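Local coordinates for HTH cro/C1-type domain-containing protein (Pseudomonas aeruginosa PAO1, PDB 7CSW), which binds DNA through a helix-turn-helix domain, here as two protein chains bound to DNA, and is probably a transcriptional regulator, at residues P11-R16 and V45-G50; I51-A56 and F69-Q74. All coordinates share one frame; numbering follows the deposited sequence.

The contacts follow one another along the chain, their centres about 11 Å apart. Contact 2 is the more buried (four of seven touching residues, against two of six in contact 1). Contact 1 sets the start of helix 11-23 against the loop leaving helix 38-45; contact 2 sets the continuation of that loop and helix 53-63 against helix 67-93. Contact 1 is made by one valine and charged groups at its edge, contact 2 by an apolar core and one side-chain-to-backbone hydrogen bond. Pro-11 CG, 3.5 Å from Gln-74 OE1, joins them. Both reach DNA phosphates, contact 1 at DG15 and DC16 of chain C, where it also meets a base, contact 2 at DC16 of chain C.

Contact 1 of 2, residues P11-R16 and V45-G50; sequences PGEILR and VREQRG. With nucleotides of chain C.
Val-45 CG1 stands anti to its own backbone N (chi1 172°) and meets Arg-16, whose extended CB-CG-CD part runs across that methyl at about a right angle, CD 3.6 Å from Val-45 CG1; the bend at chi3 (48°) then sets the direction of the guanidinium. The other methyl, Val-45 CG2, is 4.2 Å from Leu-15 CD2. The lack of a side chain at Gly-12 is consistent with the close backbones, its CA 4.4 Å from Val-45 CA. Toward the outer side the Arg-16 guanidinium and Glu-47 carboxylate are nearly coplanar (13°), but Arg-16 NH2 to Glu-47 OE1 is 3.9 Å, a long salt bridge. Glu-47 OE1 also lies 4.1 Å from Glu-13 OE2; a water donating to Glu-13 OE2 and Glu-47 OE2 bridges these like charges, and Arg-16 may offset them further. Glu-47, with positive phi, ends helix 38-45 in a Schellman motif. Beyond it Gly-50 N donates to OP2 of DG15 of chain C, and Arg-49 NH2, in the guanidinium plane, to OP2 of DC16 of the same chain at 2.9 Å. One guanidinium face lies over the DC16 base, NH1 3.4 Å from C5. This DNA-contacting loop follows helix 38-45, probably the recognition helix of a Cro/C1-type helix-turn-helix.

Contact 2 of 2, residues I51-A56 and F69-Q74; sequences ISADMA and FWMNLQ. With nucleotides of chain C.
The polar link between the segments is a single hydrogen bond: Ile-51 N donates to Gln-74 OE1 at 2.7 Å, with an N-H...O angle of 166°. The bond is short and nearly straight at the hydrogen, but the donor lies off the lone-pair direction, 51° out of the carbonyl plane. Gln-74 CG, placed anti to the backbone N by chi1, lies near Ile-51 O, and the bend at chi2 (59°) turns the amide to Ile-51 N; Ser-78 takes its NE2.

Apolar packing supplies the rest. Ile-51 CD1 comes to 3.4 Å from Trp-70 CE3, at the six-membered part of the indole. Ala-56 CB fits between two successive side chains of the facing helix, 3.9 Å from Trp-70 CB and 3.6 Å from Met-71 SD. The bend at chi2 of Met-71 brings its sulfur to Ala-53, with SD 3.7 Å from Ala-53 CA. Within its own helix Trp-70 receives Phe-69 CE2 over the centre of one face.

Capping and DNA binding meet at Ser-52, the N-cap of helix 53-63. Its OG accepts from Met-55 N at 3.1 Å and donates to OP1 of DC16 of chain C at 2.6 Å, fixing the hydroxyl between helix end and phosphate.

Helix 11-23 closes one flank, Pro-11 touching Ile-51 and Ile-14 touching Trp-70; Met-55 packs on helix 38-45, and Ala-53 and Met-71 also meet Ala-82 and Ser-75 of the second subunit.

Contact 1 of 2, residues P11-R16 and V45-G50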
loop_
_atom_site.group_PDB
_atom_site.type_symbol
_atom_site.label_atom_id
_atom_site.label_comp_id
_atom_site.label_asym_id
_atom_site.label_seq_id
_atom_site.Cartn_x
_atom_site.Cartn_y
_atom_site.Cartn_z
ATOM N N PRO A 11 5.426 6.973 -7.735
ATOM C CA PRO A 11 6.770 6.529 -7.345
ATOM C C PRO A 11 7.691 6.260 -8.515
ATOM O O PRO A 11 8.915 6.287 -8.334
ATOM C CB PRO A 11 6.495 5.236 -6.559
ATOM C CG PRO A 11 5.079 5.366 -6.100
ATOM C CD PRO A 11 4.379 6.070 -7.223
ATOM N N GLY A 12 7.146 5.972 -9.698
ATOM C CA GLY A 12 7.997 5.780 -10.863
ATOM C C GLY A 12 8.736 7.043 -11.260
ATOM O O GLY A 12 9.806 6.979 -11.876
ATOM N N GLU A 13 8.187 8.214 -10.913
ATOM C CA GLU A 13 8.899 9.452 -11.215
ATOM C C GLU A 13 10.152 9.585 -10.359
ATOM O O GLU A 13 11.205 10.016 -10.846
ATOM C CB GLU A 13 7.980 10.659 -11.026
ATOM C CG GLU A 13 8.622 11.961 -11.491
ATOM C CD GLU A 13 7.802 13.186 -11.139
ATOM O OE1 GLU A 13 8.387 14.152 -10.602
ATOM O OE2 GLU A 13 6.579 13.182 -11.402
ATOM N N ILE A 14 10.063 9.203 -9.082
ATOM C CA ILE A 14 11.245 9.192 -8.220
ATOM C C ILE A 14 12.252 8.167 -8.707
ATOM O O ILE A 14 13.453 8.452 -8.831
ATOM C CB ILE A 14 10.848 8.931 -6.755
ATOM C CG1 ILE A 14 10.253 10.186 -6.127
ATOM C CG2 ILE A 14 12.065 8.526 -5.942
ATOM C CD1 ILE A 14 8.802 10.357 -6.355
ATOM N N LEU A 15 11.784 6.946 -9.006
ATOM C CA LEU A 15 12.670 5.911 -9.525
ATOM C C LEU A 15 13.436 6.410 -10.740
ATOM O O LEU A 15 14.662 6.300 -10.797
ATOM C CB LEU A 15 11.876 4.653 -9.892
ATOM C CG LEU A 15 12.688 3.517 -10.527
ATOM C CD1 LEU A 15 13.944 3.210 -9.709
ATOM C CD2 LEU A 15 11.832 2.270 -10.661
ATOM N N ARG A 16 12.725 6.984 -11.709
ATOM C CA ARG A 16 13.384 7.480 -12.917
ATOM C C ARG A 16 14.289 8.667 -12.610
ATOM O O ARG A 16 15.472 8.657 -12.962
ATOM C CB ARG A 16 12.338 7.861 -13.965
ATOM C CG ARG A 16 12.897 8.545 -15.196
ATOM C CD ARG A 16 11.789 8.845 -16.196
ATOM N NE ARG A 16 10.638 9.480 -15.558
ATOM C CZ ARG A 16 10.500 10.791 -15.391
ATOM N NH1 ARG A 16 11.445 11.619 -15.828
ATOM N NH2 ARG A 16 9.413 11.273 -14.789
ATOM N N VAL A 45 8.357 3.019 -14.502
ATOM C CA VAL A 45 8.937 4.298 -14.912
ATOM C C VAL A 45 7.973 5.097 -15.787
ATOM O O VAL A 45 7.958 6.335 -15.731
ATOM C CB VAL A 45 10.287 4.072 -15.621
ATOM C CG1 VAL A 45 10.805 5.362 -16.232
ATOM C CG2 VAL A 45 11.310 3.500 -14.637
ATOM N N ARG A 46 7.160 4.425 -16.604
ATOM C CA ARG A 46 6.117 5.105 -17.363
ATOM C C ARG A 46 4.914 5.476 -16.499
ATOM O O ARG A 46 3.911 5.963 -17.034
ATOM C CB ARG A 46 5.649 4.232 -18.538
ATOM C CG ARG A 46 6.691 3.991 -19.651
ATOM C CD ARG A 46 6.052 3.372 -20.925
ATOM N NE ARG A 46 4.611 3.623 -21.027
ATOM C CZ ARG A 46 3.659 2.749 -20.687
ATOM N NH1 ARG A 46 3.992 1.550 -20.223
ATOM N NH2 ARG A 46 2.374 3.072 -20.799
ATOM N N GLU A 47 4.982 5.229 -15.190
ATOM C CA GLU A 47 3.892 5.543 -14.260
ATOM C C GLU A 47 2.589 4.854 -14.659
ATOM O O GLU A 47 1.499 5.414 -14.511
ATOM C CB GLU A 47 3.704 7.059 -14.127
ATOM C CG GLU A 47 5.020 7.774 -13.850
ATOM C CD GLU A 47 4.873 9.277 -13.697
ATOM O OE1 GLU A 47 5.879 9.991 -13.906
ATOM O OE2 GLU A 47 3.763 9.742 -13.362
ATOM N N GLN A 48 2.696 3.607 -15.127
ATOM C CA GLN A 48 1.533 2.784 -15.429
ATOM C C GLN A 48 1.390 1.587 -14.501
ATOM O O GLN A 48 0.395 0.856 -14.595
ATOM C CB GLN A 48 1.582 2.312 -16.887
ATOM C CG GLN A 48 1.154 3.411 -17.864
ATOM C CD GLN A 48 -0.360 3.683 -17.834
ATOM O OE1 GLN A 48 -0.796 4.839 -17.838
ATOM N NE2 GLN A 48 -1.159 2.616 -17.823
ATOM N N ARG A 49 2.343 1.371 -13.602
ATOM C CA ARG A 49 2.261 0.306 -12.621
ATOM C C ARG A 49 2.750 0.834 -11.282
ATOM O O ARG A 49 3.719 1.597 -11.223
ATOM C CB ARG A 49 3.090 -0.914 -13.030
ATOM C CG ARG A 49 2.858 -2.115 -12.104
ATOM C CD ARG A 49 3.922 -3.170 -12.300
ATOM N NE ARG A 49 3.911 -3.688 -13.666
ATOM C CZ ARG A 49 4.496 -4.823 -14.044
ATOM N NH1 ARG A 49 4.428 -5.199 -15.311
ATOM N NH2 ARG A 49 5.144 -5.585 -13.160
ATOM N N GLY A 50 2.084 0.421 -10.219
ATOM C CA GLY A 50 2.493 0.814 -8.889
ATOM C C GLY A 50 3.597 -0.077 -8.380
ATOM O O GLY A 50 3.968 -1.070 -9.011
ATOM P P DG C 15 -0.313 -2.451 -9.561
ATOM O OP1 DG C 15 0.098 -1.856 -8.263
ATOM O OP2 DG C 15 -0.254 -1.651 -10.806
ATOM O "O5'" DG C 15 0.527 -3.797 -9.746
ATOM C "C5'" DG C 15 0.559 -4.718 -8.658
ATOM C "C4'" DG C 15 1.286 -5.989 -9.027
ATOM O "O4'" DG C 15 0.474 -6.769 -9.922
ATOM C "C3'" DG C 15 2.634 -5.807 -9.718
ATOM O "O3'" DG C 15 3.545 -6.708 -9.156
ATOM C "C2'" DG C 15 2.337 -6.150 -11.178
ATOM C "C1'" DG C 15 1.247 -7.187 -11.027
ATOM N N9 DG C 15 0.347 -7.269 -12.154
ATOM C C8 DG C 15 -0.282 -6.220 -12.775
ATOM N N7 DG C 15 -1.071 -6.592 -13.741
ATOM C C5 DG C 15 -0.975 -7.979 -13.741
ATOM C C6 DG C 15 -1.607 -8.921 -14.566
ATOM O O6 DG C 15 -2.401 -8.710 -15.487
ATOM N N1 DG C 15 -1.231 -10.224 -14.255
ATOM C C2 DG C 15 -0.352 -10.569 -13.261
ATOM N N2 DG C 15 -0.115 -11.887 -13.118
ATOM N N3 DG C 15 0.255 -9.686 -12.466
ATOM C C4 DG C 15 -0.107 -8.412 -12.770
ATOM P P DC C 16 5.090 -6.671 -9.572
ATOM O OP1 DC C 16 5.830 -6.974 -8.311
ATOM O OP2 DC C 16 5.378 -5.422 -10.314
ATOM O "O5'" DC C 16 5.227 -7.848 -10.646
ATOM C "C5'" DC C 16 4.976 -9.199 -10.284
ATOM C "C4'" DC C 16 4.922 -10.067 -11.529
ATOM O "O4'" DC C 16 3.727 -9.784 -12.260
ATOM C "C3'" DC C 16 6.030 -9.814 -12.545
ATOM O "O3'" DC C 16 7.144 -10.667 -12.270
ATOM C "C2'" DC C 16 5.372 -10.159 -13.892
ATOM C "C1'" DC C 16 3.887 -10.325 -13.545
ATOM N N1 DC C 16 2.974 -9.638 -14.491
ATOM C C2 DC C 16 2.254 -10.398 -15.424
ATOM O O2 DC C 16 2.382 -11.626 -15.430
ATOM N N3 DC C 16 1.435 -9.764 -16.301
ATOM C C4 DC C 16 1.336 -8.439 -16.281
ATOM N N4 DC C 16 0.511 -7.864 -17.167
ATOM C C5 DC C 16 2.065 -7.642 -15.339
ATOM C C6 DC C 16 2.865 -8.277 -14.474
HETATM O O HOH W 1 4.287 11.456 -11.142
#

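Contact 2 of 2, residues I51-A56 and F69-Q74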
loop_
_atom_site.group_PDB
_atom_site.type_symbol
_atom_site.label_atom_id
_atom_site.label_comp_id
_atom_site.label_asym_id
_atom_site.label_seq_id
_atom_site.Cartn_x
_atom_site.Cartn_y
_atom_site.Cartn_z
ATOM N N ILE A 51 4.140 0.283 -7.225
ATOM C CA ILE A 51 5.210 -0.499 -6.613
ATOM C C ILE A 51 4.603 -1.531 -5.661
ATOM O O ILE A 51 3.933 -1.177 -4.689
ATOM C CB ILE A 51 6.222 0.412 -5.901
ATOM C CG1 ILE A 51 7.017 1.191 -6.964
ATOM C CG2 ILE A 51 7.152 -0.418 -5.022
ATOM C CD1 ILE A 51 8.152 2.013 -6.451
ATOM N N SER A 52 4.826 -2.810 -5.943
ATOM C CA SER A 52 4.376 -3.875 -5.061
ATOM C C SER A 52 5.314 -4.002 -3.865
ATOM O O SER A 52 6.426 -3.469 -3.854
ATOM C CB SER A 52 4.320 -5.207 -5.807
ATOM O OG SER A 52 5.647 -5.638 -6.078
ATOM N N ALA A 53 4.856 -4.730 -2.842
ATOM C CA ALA A 53 5.717 -5.006 -1.687
ATOM C C ALA A 53 7.004 -5.704 -2.119
ATOM O O ALA A 53 8.097 -5.376 -1.637
ATOM C CB ALA A 53 4.963 -5.857 -0.659
ATOM N N ASP A 54 6.893 -6.662 -3.038
ATOM C CA ASP A 54 8.076 -7.354 -3.535
ATOM C C ASP A 54 9.045 -6.380 -4.198
ATOM O O ASP A 54 10.255 -6.400 -3.923
ATOM C CB ASP A 54 7.638 -8.461 -4.500
ATOM C CG ASP A 54 8.798 -9.243 -5.066
ATOM O OD1 ASP A 54 9.281 -10.168 -4.383
ATOM O OD2 ASP A 54 9.212 -8.943 -6.202
ATOM N N MET A 55 8.526 -5.485 -5.042
ATOM C CA MET A 55 9.384 -4.519 -5.725
ATOM C C MET A 55 9.994 -3.524 -4.742
ATOM O O MET A 55 11.147 -3.120 -4.910
ATOM C CB MET A 55 8.610 -3.783 -6.823
ATOM C CG MET A 55 8.684 -4.463 -8.190
ATOM S SD MET A 55 10.386 -4.696 -8.752
ATOM C CE MET A 55 10.849 -3.012 -9.012
ATOM N N ALA A 56 9.254 -3.144 -3.702
ATOM C CA ALA A 56 9.795 -2.248 -2.685
ATOM C C ALA A 56 11.032 -2.849 -2.019
ATOM O O ALA A 56 12.023 -2.149 -1.780
ATOM C CB ALA A 56 8.726 -1.952 -1.634
ATOM N N PHE A 69 10.372 3.242 2.463
ATOM C CA PHE A 69 10.364 4.461 1.656
ATOM C C PHE A 69 9.557 4.259 0.380
ATOM O O PHE A 69 8.691 5.075 0.048
ATOM C CB PHE A 69 11.801 4.894 1.341
ATOM C CG PHE A 69 11.933 5.904 0.200
ATOM C CD1 PHE A 69 11.628 7.246 0.395
ATOM C CD2 PHE A 69 12.405 5.511 -1.043
ATOM C CE1 PHE A 69 11.766 8.166 -0.630
ATOM C CE2 PHE A 69 12.544 6.427 -2.074
ATOM C CZ PHE A 69 12.230 7.754 -1.865
ATOM N N TRP A 70 9.805 3.149 -0.332
ATOM C CA TRP A 70 9.038 2.867 -1.546
ATOM C C TRP A 70 7.578 2.551 -1.234
ATOM O O TRP A 70 6.674 3.006 -1.950
ATOM C CB TRP A 70 9.685 1.723 -2.318
ATOM C CG TRP A 70 11.056 2.098 -2.798
ATOM C CD1 TRP A 70 12.255 1.708 -2.268
ATOM C CD2 TRP A 70 11.360 2.988 -3.878
ATOM N NE1 TRP A 70 13.293 2.290 -2.978
ATOM C CE2 TRP A 70 12.765 3.077 -3.968
ATOM C CE3 TRP A 70 10.577 3.713 -4.787
ATOM C CZ2 TRP A 70 13.410 3.859 -4.944
ATOM C CZ3 TRP A 70 11.214 4.481 -5.753
ATOM C CH2 TRP A 70 12.617 4.543 -5.824
ATOM N N MET A 71 7.326 1.779 -0.173
ATOM C CA MET A 71 5.949 1.508 0.234
ATOM C C MET A 71 5.188 2.800 0.509
ATOM O O MET A 71 4.007 2.921 0.161
ATOM C CB MET A 71 5.926 0.611 1.479
ATOM C CG MET A 71 6.491 -0.812 1.300
ATOM S SD MET A 71 5.599 -1.817 0.090
ATOM C CE MET A 71 4.029 -2.040 0.904
ATOM N N ASN A 72 5.845 3.781 1.139
ATOM C CA ASN A 72 5.152 5.015 1.514
ATOM C C ASN A 72 4.856 5.889 0.299
ATOM O O ASN A 72 3.781 6.505 0.216
ATOM C CB ASN A 72 5.976 5.789 2.554
ATOM C CG ASN A 72 6.006 5.081 3.920
ATOM O OD1 ASN A 72 5.151 4.236 4.213
ATOM N ND2 ASN A 72 6.995 5.427 4.757
ATOM N N LEU A 73 5.808 5.986 -0.635
ATOM C CA LEU A 73 5.547 6.676 -1.895
ATOM C C LEU A 73 4.309 6.103 -2.572
ATOM O O LEU A 73 3.425 6.846 -3.020
ATOM C CB LEU A 73 6.761 6.564 -2.823
ATOM C CG LEU A 73 7.994 7.438 -2.616
ATOM C CD1 LEU A 73 9.086 7.096 -3.662
ATOM C CD2 LEU A 73 7.641 8.914 -2.687
ATOM N N GLN A 74 4.217 4.777 -2.630
ATOM C CA GLN A 74 3.080 4.140 -3.284
ATOM C C GLN A 74 1.783 4.395 -2.531
ATOM O O GLN A 74 0.759 4.734 -3.137
ATOM C CB GLN A 74 3.306 2.634 -3.409
ATOM C CG GLN A 74 2.190 1.962 -4.193
ATOM C CD GLN A 74 2.082 2.551 -5.592
ATOM O OE1 GLN A 74 3.060 2.567 -6.332
ATOM N NE2 GLN A 74 0.909 3.072 -5.940
ATOM P P DC C 16 5.090 -6.671 -9.572
ATOM O OP1 DC C 16 5.830 -6.974 -8.311
ATOM O OP2 DC C 16 5.378 -5.422 -10.314
ATOM O "O5'" DC C 16 5.227 -7.848 -10.646
ATOM C "C5'" DC C 16 4.976 -9.199 -10.284
ATOM C "C4'" DC C 16 4.922 -10.067 -11.529
ATOM O "O4'" DC C 16 3.727 -9.784 -12.260
ATOM C "C3'" DC C 16 6.030 -9.814 -12.545
ATOM O "O3'" DC C 16 7.144 -10.667 -12.270
ATOM C "C2'" DC C 16 5.372 -10.159 -13.892
ATOM C "C1'" DC C 16 3.887 -10.325 -13.545
ATOM N N1 DC C 16 2.974 -9.638 -14.491
ATOM C C2 DC C 16 2.254 -10.398 -15.424
ATOM O O2 DC C 16 2.382 -11.626 -15.430
ATOM N N3 DC C 16 1.435 -9.764 -16.301
ATOM C C4 DC C 16 1.336 -8.439 -16.281
ATOM N N4 DC C 16 0.511 -7.864 -17.167
ATOM C C5 DC C 16 2.065 -7.642 -15.339
ATOM C C6 DC C 16 2.865 -8.277 -14.474
#